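MdcA (Pseudomonas aeruginosa, PDB 5VIT) serves as the alpha subunit of malonate decarboxylase and probably acts as a transferase that exchanges acetyl for malonyl groups on the acyl carrier protein. Local coordinates at residues M420-Q425 with L463-I468; G50-L55 with V143-N148; C286-L291 with V306-C311; L200-I205 with G332-L337; P383-D388 with G413-V418. All coordinates share one frame; numbering follows the deposited sequence.

Contact 1 (M420-Q425 with L463-I468)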
# COMPACT_ATOMS: atom_id res chain seq x y z
N MET A 420 -2.05 14.28 3.16
CA MET A 420 -0.67 13.77 3.12
C MET A 420 0.05 14.19 4.39
O MET A 420 0.35 15.37 4.59
CB MET A 420 0.06 14.30 1.87
CG MET A 420 1.56 13.99 1.79
SD MET A 420 2.27 14.83 0.35
CE MET A 420 3.85 14.00 0.18
N VAL A 421 0.36 13.24 5.25
CA VAL A 421 0.88 13.61 6.53
C VAL A 421 1.61 12.43 7.16
O VAL A 421 1.25 11.27 6.93
CB VAL A 421 -0.29 14.12 7.44
CG1 VAL A 421 -1.24 12.98 7.80
CG2 VAL A 421 0.23 14.82 8.67
N GLU A 422 2.64 12.75 7.94
CA GLU A 422 3.36 11.76 8.72
C GLU A 422 2.47 11.23 9.85
O GLU A 422 1.61 11.96 10.36
CB GLU A 422 4.64 12.37 9.30
CG GLU A 422 5.82 11.47 9.09
CD GLU A 422 7.07 11.91 9.81
OE1 GLU A 422 7.67 11.03 10.45
OE2 GLU A 422 7.47 13.09 9.71
N THR A 423 2.68 9.97 10.24
CA THR A 423 1.85 9.39 11.29
C THR A 423 1.99 10.11 12.62
O THR A 423 1.09 10.04 13.46
CB THR A 423 2.15 7.90 11.53
OG1 THR A 423 3.56 7.74 11.69
CG2 THR A 423 1.68 7.08 10.34
N PHE A 424 3.13 10.78 12.80
CA PHE A 424 3.39 11.59 13.99
C PHE A 424 3.85 12.97 13.60
O PHE A 424 4.50 13.16 12.56
CB PHE A 424 4.44 10.95 14.90
CG PHE A 424 3.93 9.79 15.71
CD1 PHE A 424 3.71 8.56 15.12
CD2 PHE A 424 3.71 9.92 17.07
CE1 PHE A 424 3.26 7.49 15.87
CE2 PHE A 424 3.24 8.87 17.83
CZ PHE A 424 3.02 7.65 17.23
N GLN A 425 3.52 13.92 14.46
CA GLN A 425 3.92 15.31 14.31
C GLN A 425 5.26 15.50 14.99
O GLN A 425 5.57 14.83 15.98
CB GLN A 425 2.86 16.22 14.93
CG GLN A 425 1.47 16.02 14.33
CD GLN A 425 1.35 16.68 12.95
OE1 GLN A 425 1.66 17.87 12.81
NE2 GLN A 425 0.90 15.93 11.94
N LEU A 463 -2.40 9.59 2.68
CA LEU A 463 -1.04 9.26 2.33
C LEU A 463 -0.15 9.57 3.51
O LEU A 463 -0.16 10.68 4.05
CB LEU A 463 -0.59 10.03 1.09
CG LEU A 463 0.91 10.15 0.79
CD1 LEU A 463 1.67 8.83 0.86
CD2 LEU A 463 1.12 10.82 -0.59
N THR A 464 0.63 8.57 3.88
CA THR A 464 1.42 8.55 5.10
C THR A 464 2.81 7.97 4.77
O THR A 464 2.96 7.36 3.73
CB THR A 464 0.63 7.73 6.14
OG1 THR A 464 -0.11 8.59 7.03
CG2 THR A 464 1.45 6.80 6.84
N GLU A 465 3.83 8.13 5.61
CA GLU A 465 5.11 7.44 5.35
C GLU A 465 4.96 5.90 5.31
O GLU A 465 5.83 5.21 4.77
CB GLU A 465 6.18 7.84 6.40
CG GLU A 465 6.14 7.09 7.74
CD GLU A 465 5.15 7.66 8.75
OE1 GLU A 465 4.31 8.51 8.38
OE2 GLU A 465 5.20 7.27 9.93
N GLU A 466 3.87 5.37 5.86
CA GLU A 466 3.54 3.94 5.82
C GLU A 466 2.96 3.47 4.49
O GLU A 466 3.17 2.33 4.06
CB GLU A 466 2.53 3.61 6.92
CG GLU A 466 3.03 3.92 8.31
CD GLU A 466 3.88 2.80 8.86
OE1 GLU A 466 3.47 1.63 8.73
OE2 GLU A 466 4.96 3.08 9.41
N GLY A 467 2.19 4.35 3.83
CA GLY A 467 1.52 3.97 2.61
C GLY A 467 0.30 4.81 2.29
O GLY A 467 0.03 5.83 2.93
N ILE A 468 -0.43 4.37 1.28
CA ILE A 468 -1.62 5.06 0.83
C ILE A 468 -2.84 4.23 1.19
O ILE A 468 -2.89 3.05 0.89
CB ILE A 468 -1.59 5.32 -0.70
CG1 ILE A 468 -0.36 6.14 -1.08
CG2 ILE A 468 -2.88 6.01 -1.14
CD1 ILE A 468 -0.07 6.25 -2.62
O HOH W 1 5.93 9.39 11.93

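Contact 2 (G50-L55 with V143-N148)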
# COMPACT_ATOMS: atom_id res chain seq x y z
N GLY A 50 -19.34 49.95 15.29
CA GLY A 50 -20.22 48.90 14.82
C GLY A 50 -19.98 48.50 13.38
O GLY A 50 -20.47 47.48 12.91
N ASP A 51 -19.20 49.31 12.67
CA ASP A 51 -18.92 49.06 11.27
C ASP A 51 -18.35 47.67 11.01
O ASP A 51 -17.56 47.14 11.81
CB ASP A 51 -17.95 50.12 10.73
CG ASP A 51 -18.67 51.27 10.06
OD1 ASP A 51 -19.92 51.30 10.12
OD2 ASP A 51 -17.98 52.16 9.49
N ARG A 52 -18.77 47.09 9.89
CA ARG A 52 -18.13 45.92 9.32
C ARG A 52 -16.94 46.40 8.51
O ARG A 52 -17.10 47.10 7.50
CB ARG A 52 -19.09 45.12 8.45
CG ARG A 52 -20.18 44.41 9.23
CD ARG A 52 -21.23 43.85 8.28
NE ARG A 52 -22.29 43.15 9.00
CZ ARG A 52 -23.48 42.86 8.47
NH1 ARG A 52 -23.75 43.22 7.22
NH2 ARG A 52 -24.39 42.21 9.19
N VAL A 53 -15.74 46.04 8.95
CA VAL A 53 -14.55 46.57 8.29
C VAL A 53 -13.69 45.46 7.72
O VAL A 53 -13.18 44.62 8.44
CB VAL A 53 -13.68 47.41 9.26
CG1 VAL A 53 -12.45 47.92 8.55
CG2 VAL A 53 -14.49 48.56 9.86
N VAL A 54 -13.56 45.47 6.40
CA VAL A 54 -12.67 44.56 5.72
C VAL A 54 -11.26 45.15 5.79
O VAL A 54 -11.07 46.32 5.46
CB VAL A 54 -13.12 44.35 4.27
CG1 VAL A 54 -12.02 43.70 3.48
CG2 VAL A 54 -14.37 43.49 4.24
N LEU A 55 -10.30 44.35 6.24
CA LEU A 55 -8.93 44.82 6.48
C LEU A 55 -7.93 43.81 5.94
O LEU A 55 -7.91 42.65 6.37
CB LEU A 55 -8.67 45.04 7.98
CG LEU A 55 -7.21 45.28 8.38
CD1 LEU A 55 -6.57 46.44 7.55
CD2 LEU A 55 -7.09 45.53 9.88
N VAL A 143 -24.07 39.18 0.56
CA VAL A 143 -25.28 38.61 1.12
C VAL A 143 -25.41 39.07 2.56
O VAL A 143 -26.14 40.01 2.89
CB VAL A 143 -25.26 37.06 1.08
CG1 VAL A 143 -26.53 36.49 1.71
CG2 VAL A 143 -25.09 36.55 -0.35
N ASP A 144 -24.56 38.43 3.35
CA ASP A 144 -24.61 38.28 4.79
C ASP A 144 -23.75 39.28 5.56
O ASP A 144 -24.04 39.66 6.69
CB ASP A 144 -24.12 36.85 5.13
CG ASP A 144 -24.99 36.23 6.08
OD1 ASP A 144 -25.79 37.01 6.63
OD2 ASP A 144 -24.93 35.00 6.29
N LEU A 145 -22.65 39.66 4.94
CA LEU A 145 -21.66 40.50 5.58
C LEU A 145 -21.26 41.62 4.65
O LEU A 145 -20.07 41.87 4.47
CB LEU A 145 -20.43 39.67 5.98
CG LEU A 145 -20.63 38.59 7.03
CD1 LEU A 145 -19.45 37.62 7.05
CD2 LEU A 145 -20.80 39.25 8.37
N ILE A 146 -22.25 42.24 4.01
CA ILE A 146 -21.99 43.45 3.24
C ILE A 146 -21.15 44.34 4.13
O ILE A 146 -21.55 44.62 5.26
CB ILE A 146 -23.27 44.23 2.86
CG1 ILE A 146 -24.44 43.29 2.54
CG2 ILE A 146 -22.98 45.25 1.75
CD1 ILE A 146 -24.52 42.85 1.15
N PRO A 147 -19.98 44.76 3.65
CA PRO A 147 -19.17 45.54 4.59
C PRO A 147 -19.43 47.04 4.47
O PRO A 147 -19.97 47.51 3.47
CB PRO A 147 -17.74 45.18 4.18
CG PRO A 147 -17.83 44.84 2.72
CD PRO A 147 -19.23 44.34 2.45
N ASN A 148 -19.05 47.79 5.51
CA ASN A 148 -19.16 49.24 5.49
C ASN A 148 -17.91 49.90 4.93
O ASN A 148 -17.99 50.88 4.20
CB ASN A 148 -19.44 49.77 6.89
CG ASN A 148 -20.71 49.21 7.48
OD1 ASN A 148 -20.66 48.36 8.37
ND2 ASN A 148 -21.85 49.65 6.96
O HOH W 2 -25.44 41.91 5.11

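Contact 3 (C286-L291 with V306-C311)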
# COMPACT_ATOMS: atom_id res chain seq x y z
N CYS A 286 0.30 16.53 -14.11
CA CYS A 286 0.60 17.81 -13.45
C CYS A 286 0.96 18.93 -14.41
O CYS A 286 1.94 19.65 -14.20
CB CYS A 286 1.74 17.62 -12.44
SG CYS A 286 1.43 16.28 -11.30
N ARG A 287 0.16 19.08 -15.45
CA ARG A 287 0.40 20.13 -16.43
C ARG A 287 -0.16 21.51 -16.03
O ARG A 287 0.47 22.54 -16.28
CB ARG A 287 -0.20 19.69 -17.76
CG ARG A 287 0.40 18.39 -18.28
CD ARG A 287 -0.09 18.09 -19.69
NE ARG A 287 -1.47 17.62 -19.70
CZ ARG A 287 -2.46 18.17 -20.42
NH1 ARG A 287 -2.22 19.23 -21.19
NH2 ARG A 287 -3.68 17.64 -20.34
N HIS A 288 -1.33 21.53 -15.41
CA HIS A 288 -1.98 22.79 -15.11
C HIS A 288 -2.12 22.98 -13.64
O HIS A 288 -2.59 22.08 -12.94
CB HIS A 288 -3.36 22.87 -15.78
CG HIS A 288 -3.32 22.65 -17.26
ND1 HIS A 288 -2.82 23.58 -18.13
CD2 HIS A 288 -3.69 21.58 -18.01
CE1 HIS A 288 -2.88 23.10 -19.36
NE2 HIS A 288 -3.41 21.89 -19.32
N TRP A 289 -1.71 24.15 -13.15
CA TRP A 289 -1.70 24.38 -11.72
C TRP A 289 -2.56 25.57 -11.30
O TRP A 289 -2.59 26.59 -11.99
CB TRP A 289 -0.27 24.61 -11.22
CG TRP A 289 0.62 23.44 -11.46
CD1 TRP A 289 1.06 22.99 -12.67
CD2 TRP A 289 1.21 22.58 -10.48
NE1 TRP A 289 1.86 21.90 -12.50
CE2 TRP A 289 1.97 21.62 -11.16
CE3 TRP A 289 1.15 22.52 -9.08
CZ2 TRP A 289 2.68 20.61 -10.50
CZ3 TRP A 289 1.85 21.52 -8.42
CH2 TRP A 289 2.60 20.58 -9.14
N THR A 290 -3.25 25.40 -10.17
CA THR A 290 -3.73 26.53 -9.38
C THR A 290 -2.83 26.56 -8.15
O THR A 290 -2.92 25.69 -7.29
CB THR A 290 -5.20 26.37 -8.95
OG1 THR A 290 -5.34 25.14 -8.21
CG2 THR A 290 -6.12 26.34 -10.16
N LEU A 291 -1.94 27.54 -8.10
CA LEU A 291 -0.90 27.55 -7.10
C LEU A 291 -0.31 28.93 -6.95
O LEU A 291 -0.16 29.68 -7.93
CB LEU A 291 0.22 26.56 -7.48
CG LEU A 291 1.09 26.01 -6.34
CD1 LEU A 291 0.30 25.03 -5.52
CD2 LEU A 291 2.33 25.34 -6.89
N VAL A 306 5.64 22.04 -16.16
CA VAL A 306 4.55 22.94 -15.83
C VAL A 306 4.09 23.75 -17.03
O VAL A 306 4.81 24.63 -17.49
CB VAL A 306 4.97 23.89 -14.72
CG1 VAL A 306 3.85 24.85 -14.40
CG2 VAL A 306 5.42 23.11 -13.49
N GLU A 307 2.90 23.46 -17.53
CA GLU A 307 2.39 24.15 -18.71
C GLU A 307 1.68 25.47 -18.38
O GLU A 307 1.75 26.44 -19.15
CB GLU A 307 1.48 23.21 -19.49
CG GLU A 307 2.22 21.98 -19.98
CD GLU A 307 1.37 21.03 -20.81
OE1 GLU A 307 1.85 19.91 -21.11
OE2 GLU A 307 0.23 21.40 -21.18
N SER A 308 1.00 25.52 -17.24
CA SER A 308 0.32 26.75 -16.82
C SER A 308 0.16 26.80 -15.31
O SER A 308 -0.07 25.77 -14.66
CB SER A 308 -1.05 26.86 -17.49
OG SER A 308 -1.91 25.81 -17.05
N VAL A 309 0.27 28.00 -14.76
CA VAL A 309 -0.02 28.23 -13.35
C VAL A 309 -0.91 29.45 -13.23
O VAL A 309 -0.54 30.53 -13.67
CB VAL A 309 1.27 28.47 -12.50
CG1 VAL A 309 0.91 28.73 -11.03
CG2 VAL A 309 2.25 27.33 -12.64
N HIS A 310 -2.09 29.29 -12.64
CA HIS A 310 -2.83 30.48 -12.22
C HIS A 310 -2.65 30.65 -10.72
O HIS A 310 -2.75 29.68 -9.96
CB HIS A 310 -4.31 30.40 -12.59
CG HIS A 310 -5.06 31.66 -12.27
ND1 HIS A 310 -5.74 31.84 -11.09
CD2 HIS A 310 -5.18 32.83 -12.96
CE1 HIS A 310 -6.27 33.06 -11.07
NE2 HIS A 310 -5.94 33.67 -12.19
N CYS A 311 -2.40 31.89 -10.29
CA CYS A 311 -1.93 32.17 -8.92
C CYS A 311 -2.94 32.86 -7.99
O CYS A 311 -3.58 33.83 -8.37
CB CYS A 311 -0.67 33.05 -8.99
SG CYS A 311 0.79 32.29 -9.76

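Contact 4 (L200-I205 with G332-L337)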
# COMPACT_ATOMS: atom_id res chain seq x y z
N LEU A 200 1.07 54.83 -14.27
CA LEU A 200 0.44 53.67 -13.65
C LEU A 200 0.65 52.47 -14.55
O LEU A 200 0.20 52.47 -15.69
CB LEU A 200 -1.05 53.92 -13.42
CG LEU A 200 -1.62 53.10 -12.27
CD1 LEU A 200 -1.28 53.76 -10.97
CD2 LEU A 200 -3.14 52.93 -12.42
N PRO A 201 1.34 51.44 -14.05
CA PRO A 201 1.74 50.34 -14.94
C PRO A 201 0.53 49.56 -15.47
O PRO A 201 0.58 49.07 -16.60
CB PRO A 201 2.65 49.47 -14.07
CG PRO A 201 2.49 49.93 -12.70
CD PRO A 201 1.92 51.30 -12.70
N ARG A 202 -0.54 49.49 -14.69
CA ARG A 202 -1.78 48.84 -15.11
C ARG A 202 -2.88 49.27 -14.15
O ARG A 202 -2.58 49.67 -13.01
CB ARG A 202 -1.60 47.31 -15.13
CG ARG A 202 -2.86 46.47 -15.27
CD ARG A 202 -2.81 45.22 -14.37
NE ARG A 202 -1.61 44.43 -14.61
CZ ARG A 202 -1.15 43.45 -13.83
NH1 ARG A 202 -1.79 43.07 -12.73
NH2 ARG A 202 -0.04 42.83 -14.18
N VAL A 203 -4.13 49.25 -14.58
CA VAL A 203 -5.21 49.43 -13.63
C VAL A 203 -5.74 48.06 -13.18
O VAL A 203 -6.10 47.22 -14.00
CB VAL A 203 -6.35 50.28 -14.21
CG1 VAL A 203 -7.47 50.44 -13.17
CG2 VAL A 203 -5.83 51.66 -14.65
N ASP A 204 -5.73 47.82 -11.87
CA ASP A 204 -6.31 46.58 -11.32
C ASP A 204 -7.64 46.89 -10.65
O ASP A 204 -8.60 46.12 -10.78
CB ASP A 204 -5.36 45.91 -10.31
CG ASP A 204 -4.12 45.30 -10.98
OD1 ASP A 204 -3.00 45.74 -10.66
OD2 ASP A 204 -4.26 44.37 -11.80
N ILE A 205 -7.69 48.01 -9.93
CA ILE A 205 -8.92 48.51 -9.32
C ILE A 205 -9.18 49.91 -9.88
O ILE A 205 -8.39 50.83 -9.64
CB ILE A 205 -8.83 48.56 -7.76
CG1 ILE A 205 -8.86 47.15 -7.17
CG2 ILE A 205 -10.01 49.32 -7.17
CD1 ILE A 205 -7.54 46.49 -7.15
N GLY A 332 -0.06 40.75 -17.19
CA GLY A 332 -0.76 41.84 -17.82
C GLY A 332 0.13 42.55 -18.82
O GLY A 332 1.30 42.18 -18.96
N ARG A 333 -0.41 43.57 -19.49
CA ARG A 333 0.32 44.24 -20.57
C ARG A 333 1.63 44.88 -20.10
O ARG A 333 2.57 45.00 -20.87
CB ARG A 333 -0.57 45.28 -21.26
CG ARG A 333 -1.26 44.71 -22.49
CD ARG A 333 -1.34 45.74 -23.62
NE ARG A 333 -2.36 46.76 -23.40
CZ ARG A 333 -3.64 46.63 -23.75
NH1 ARG A 333 -4.07 45.53 -24.36
NH2 ARG A 333 -4.49 47.62 -23.51
N ASP A 334 1.68 45.26 -18.83
CA ASP A 334 2.92 45.77 -18.24
C ASP A 334 3.94 44.66 -18.07
O ASP A 334 5.12 44.92 -17.86
CB ASP A 334 2.63 46.42 -16.89
CG ASP A 334 2.12 45.42 -15.87
OD1 ASP A 334 1.00 44.91 -16.04
OD2 ASP A 334 2.84 45.14 -14.89
N GLY A 335 3.48 43.41 -18.12
CA GLY A 335 4.36 42.26 -18.04
C GLY A 335 4.42 41.56 -16.69
O GLY A 335 5.03 40.50 -16.58
N SER A 336 3.79 42.15 -15.66
CA SER A 336 3.82 41.53 -14.34
C SER A 336 2.62 40.59 -14.09
O SER A 336 1.58 40.64 -14.77
CB SER A 336 3.88 42.61 -13.23
OG SER A 336 2.63 43.25 -13.04
N LEU A 337 2.81 39.70 -13.12
CA LEU A 337 1.79 38.76 -12.67
C LEU A 337 0.47 39.45 -12.34
O LEU A 337 0.45 40.53 -11.76
CB LEU A 337 2.32 38.00 -11.45
CG LEU A 337 1.36 37.05 -10.74
CD1 LEU A 337 1.25 35.81 -11.58
CD2 LEU A 337 1.86 36.75 -9.32

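Contact 5 (P383-D388 with G413-V418)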
# COMPACT_ATOMS: atom_id res chain seq x y z
N PRO A 383 -10.64 23.96 3.09
CA PRO A 383 -12.00 23.42 2.88
C PRO A 383 -12.52 23.59 1.45
O PRO A 383 -13.18 22.69 0.93
CB PRO A 383 -12.87 24.26 3.84
CG PRO A 383 -11.94 24.75 4.85
CD PRO A 383 -10.63 24.99 4.14
N ASN A 384 -12.23 24.72 0.83
CA ASN A 384 -12.68 24.95 -0.53
C ASN A 384 -12.08 23.92 -1.50
O ASN A 384 -12.76 23.41 -2.40
CB ASN A 384 -12.31 26.34 -1.00
CG ASN A 384 -12.78 26.61 -2.40
OD1 ASN A 384 -13.95 26.38 -2.71
ND2 ASN A 384 -11.87 27.06 -3.26
N MET A 385 -10.80 23.61 -1.33
CA MET A 385 -10.19 22.70 -2.28
C MET A 385 -10.15 21.23 -1.86
O MET A 385 -10.06 20.37 -2.73
CB MET A 385 -8.79 23.20 -2.62
CG MET A 385 -8.96 24.38 -3.57
SD MET A 385 -7.51 25.26 -3.98
CE MET A 385 -7.12 25.97 -2.38
N GLY A 386 -10.28 20.95 -0.57
CA GLY A 386 -10.34 19.57 -0.09
C GLY A 386 -11.77 19.09 0.19
O GLY A 386 -12.09 18.66 1.30
N HIS A 387 -12.63 19.19 -0.82
CA HIS A 387 -13.95 18.58 -0.77
C HIS A 387 -14.35 18.21 -2.20
O HIS A 387 -13.78 18.71 -3.15
CB HIS A 387 -14.98 19.51 -0.12
CG HIS A 387 -15.47 20.58 -1.04
ND1 HIS A 387 -14.85 21.81 -1.16
CD2 HIS A 387 -16.51 20.60 -1.91
CE1 HIS A 387 -15.48 22.53 -2.06
NE2 HIS A 387 -16.49 21.83 -2.53
N ASP A 388 -15.31 17.30 -2.34
CA ASP A 388 -15.79 16.91 -3.64
C ASP A 388 -16.84 17.93 -4.11
O ASP A 388 -17.91 18.03 -3.51
CB ASP A 388 -16.39 15.49 -3.60
CG ASP A 388 -16.99 15.08 -4.94
OD1 ASP A 388 -18.05 14.44 -4.95
OD2 ASP A 388 -16.41 15.40 -6.00
N GLY A 413 -18.48 11.29 -10.98
CA GLY A 413 -17.07 11.25 -10.65
C GLY A 413 -16.82 11.96 -9.33
O GLY A 413 -17.74 12.47 -8.70
N ARG A 414 -15.56 11.98 -8.90
CA ARG A 414 -15.16 12.66 -7.68
C ARG A 414 -13.83 13.33 -7.88
O ARG A 414 -12.96 12.79 -8.55
CB ARG A 414 -15.02 11.71 -6.47
CG ARG A 414 -16.25 11.07 -5.95
CD ARG A 414 -15.86 10.17 -4.77
NE ARG A 414 -15.37 10.97 -3.64
CZ ARG A 414 -15.16 10.48 -2.41
NH1 ARG A 414 -15.36 9.19 -2.16
NH2 ARG A 414 -14.74 11.29 -1.44
N LYS A 415 -13.66 14.50 -7.27
CA LYS A 415 -12.35 15.13 -7.19
C LYS A 415 -11.47 14.33 -6.24
O LYS A 415 -11.92 13.79 -5.23
CB LYS A 415 -12.48 16.57 -6.72
CG LYS A 415 -11.20 17.40 -6.78
CD LYS A 415 -11.51 18.78 -6.21
CE LYS A 415 -10.30 19.66 -6.12
NZ LYS A 415 -10.72 21.02 -5.60
N LEU A 416 -10.19 14.26 -6.57
CA LEU A 416 -9.23 13.65 -5.66
C LEU A 416 -8.88 14.61 -4.52
O LEU A 416 -8.48 15.76 -4.74
CB LEU A 416 -7.98 13.23 -6.42
CG LEU A 416 -8.12 11.92 -7.22
CD1 LEU A 416 -9.06 12.08 -8.42
CD2 LEU A 416 -6.73 11.42 -7.65
N VAL A 417 -9.05 14.13 -3.30
CA VAL A 417 -8.74 14.92 -2.12
C VAL A 417 -7.83 14.07 -1.21
O VAL A 417 -8.27 13.08 -0.62
CB VAL A 417 -10.03 15.36 -1.38
CG1 VAL A 417 -9.71 15.93 0.01
CG2 VAL A 417 -10.84 16.38 -2.23
N VAL A 418 -6.56 14.46 -1.16
CA VAL A 418 -5.51 13.72 -0.47
C VAL A 418 -5.04 14.43 0.79
O VAL A 418 -4.73 15.62 0.79
CB VAL A 418 -4.27 13.46 -1.37
CG1 VAL A 418 -3.28 12.54 -0.67
CG2 VAL A 418 -4.69 12.87 -2.69
O HOH W 3 -13.25 21.48 -4.17

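Contact 1 (M420-Q425 with L463-I468)
OE2 of Glu-465 accepts two hydrogen bonds, one from OG1 of Thr-423 and one from water 1. The modelled 2.5 Å between OG1 of Thr-423 and OE2 of Glu-465 is very short and should be read with caution. Backbone N of Thr-423 gives a bond to OE1 of Glu-465, 2.9 Å long, on the syn lone pair. Glu-465 gets there by a folded chain, with CG between its own N and carbonyl carbon (chi1 83°) and a bend at chi2 that turns the carboxylate back. Water 1 donates in turn to OE1 of Glu-422. That bridge stands between two carboxylates set at right angles, and it probably softens their repulsion; OE1 of Glu-422 has a further bond from Thr-81 of the MdcC chain. Nearer the strands OG1 of Thr-464 donates to O of Val-421 (3.0 Å), and the methyls CG2 of Thr-423 and Thr-464 touch at 3.5 Å. Val-421 N binds O of Leu-463 at 2.9 Å, while Met-420 and Leu-463 lie alongside each other, pointing the same way against helix 235-250. This is where parallel strands 416-420 and 461-464 part, the latter entering a tight beta hairpin to strand 467-469.

Contact 2 (G50-L55 with V143-N148)
Two flat groups stack at the start of strand 52-55: the carboxylate of Asp-51 and the amide of Asn-148 have planes 16° apart, with OD1 of Asp-51 3.5 Å from CG of Asn-148. A third flat group, the guanidinium of Arg-52, has O of Asp-144 and CA of Leu-145 over a face, and O of Ile-146 at its edge. NH1 of Arg-52 donates to that oxygen at 3.3 Å, nearly straight and in both planes. The extended chain of Arg-52 carries the group this far along the loop. NH1 also reaches water 2, which donates to O of Val-143. Asn-148 holds the backbone of Arg-52 twice, by side chain and by main chain: its OD1 accepts from N of Arg-52 at 2.7 Å, and its N donates to O of Arg-52 at 2.9 Å. The loop leads straight into strand 149-154, the parallel neighbour of 52-55 in a Rossmann-like sheet. With CG of Asn-148 beside its own N (chi1 -59°), OD1 can stand in for a backbone carbonyl. OD2 of Asp-51 is salt-bridged to Arg-21. Further along, CG2 of Val-54 rests 3.8 Å from CB of Pro-147, and helix 172-180 covers both.

Contact 3 (C286-L291 with V306-C311)
His-288 holds its ring anti to its carbonyl carbon (chi1 -55°), while Ser-308 tucks OG between its N and carbonyl carbon (chi1 65°); this brings ND1 of His-288 to 2.6 Å from OG of Ser-308. The oxygen lies at the ring edge, and either group could be the donor. The two residues pair in a beta-alpha-beta unit, strands 288-290 and 308-310 running parallel with helix 298-302 in the crossover. His-288, Thr-290, Ser-308 and His-310 share one side of the sheet, Trp-289 and Val-309 the other. O of Arg-287 is gripped twice, by N of Glu-307 at 2.9 Å and by N of Ser-308. The side chains of Arg-287 and Glu-307 run alongside each other, and the bend at chi3 of Arg-287 lets NH1 make a salt bridge to OE2 of Glu-307 (3.3 Å), with planes 61° apart; NE of Arg-287 is bound by Gln-255. On the other side, CD1 of Trp-289 packs on CG1 of Val-306, and the indole meets His-259 edge-to-face. Along the ladder, N of Trp-289 binds O of Ser-308, N of His-310 binds O of Trp-289, and N of Leu-291 binds O of His-310. The indole NE1 donates to O of Cys-286 at 2.8 Å, coming from above the carbonyl plane.

Contact 4 (L200-I205 with G332-L337)
Charge dominates where Arg-202 meets Asp-334. The guanidinium comes side-on, and NE and NH2 of Arg-202 both donate to OD1 of Asp-334, each 3.0 Å away. The two planes are 57° apart; because both N-H groups converge on one oxygen, neither bond is straight, and OD1 lies somewhat out of the guanidinium plane. At the far edge NH1 of Arg-202 makes an almost linear salt bridge to OD2 of Asp-204, 2.9 Å off and in plane. Two aspartates thus share Arg-202 and probably balance its charge, and Arg-338 binds the same oxygen of Asp-204. Among the hydrogen bonds outside the salt bridges, NH2 of Arg-202 reaches O of Leu-337 weakly, at 3.4 Å. OG of Ser-336 donates to OD2 of Asp-334 at 2.7 Å, fixing the carboxylate while its other oxygen faces Arg-202; CG of Asp-334 sits between its N and carbonyl carbon (chi1 65°). Packing is light: CB of Pro-201 lies 4.2 Å from CB of Asp-334. Gly-332 to Gly-335 form a type I beta turn ahead of helix 341-350, while Asp-204 and Ile-205 make a classic beta bulge opposite Val-163, and Tyr-164 of strand 163-164 packs on Arg-202 and Asp-334.

Contact 5 (P383-D388 with G413-V418)
Asn-384 is linked to Lys-415 through water 3, which donates to O of Asn-384 and accepts from NZ of Lys-415 at 2.9 Å. Next comes Met-385, the last helical residue, whose O takes a direct bond from NZ of Lys-415 (3.0 Å). The lysine chain is fully extended, CG anti to its own N (chi1 -172°), which gives NZ the reach to this carbonyl. NZ is also bound by O of Gly-348, which places the ammonium among carbonyls near the ends of helices 382-385 and 341-350, where it would suit their partial negative charge. The side chain of Met-385 bends the other way, about 3 Å from a bound malonate ion, probably from the crystallisation liquor. Gly-386 leaves helical geometry and its CA lies 3.7 Å from CG1 of Val-417. The other methyl of Val-417, CG2, reaches N of His-387 at 3.6 Å, so the two branches rest against the backbone just after the helix. O of His-387 accepts the other hydrogen bond of water 3, and the His-387 ring donates from ND1 to O of Pro-383 at 2.8 Å. OD2 of Asp-388 accepts from N of Lys-415 at 3.2 Å, from above the carboxylate plane, while Asp-458 binds N of Asp-388. The end of helix 382-385, whose last carbonyl accepts from a lysine, thus meets the entry to strand 416-420 in a mixed, mainly parallel sheet.

Overall arrangement
From the N terminus, contact 2 closes first, tying strand 52-55 of the first parallel sheet to the loop before strand 149-154. Contact 4 then spans the long stretch from 200-205 to 332-337, joining a loop beside strand 163-164 to one just ahead of helix 341-350; contact 3, the edge strand pair of the second sheet, falls within that span, and Cys-311 packs on Leu-337. In series after these, contact 5 brings the end of helix 382-385 to strand 416-420, and contact 1 joins the end of that strand to its neighbour 461-464; Val-418 touches Leu-463. No contacts cross. Contacts 1 and 2 lie on opposite sides of the chain's centre.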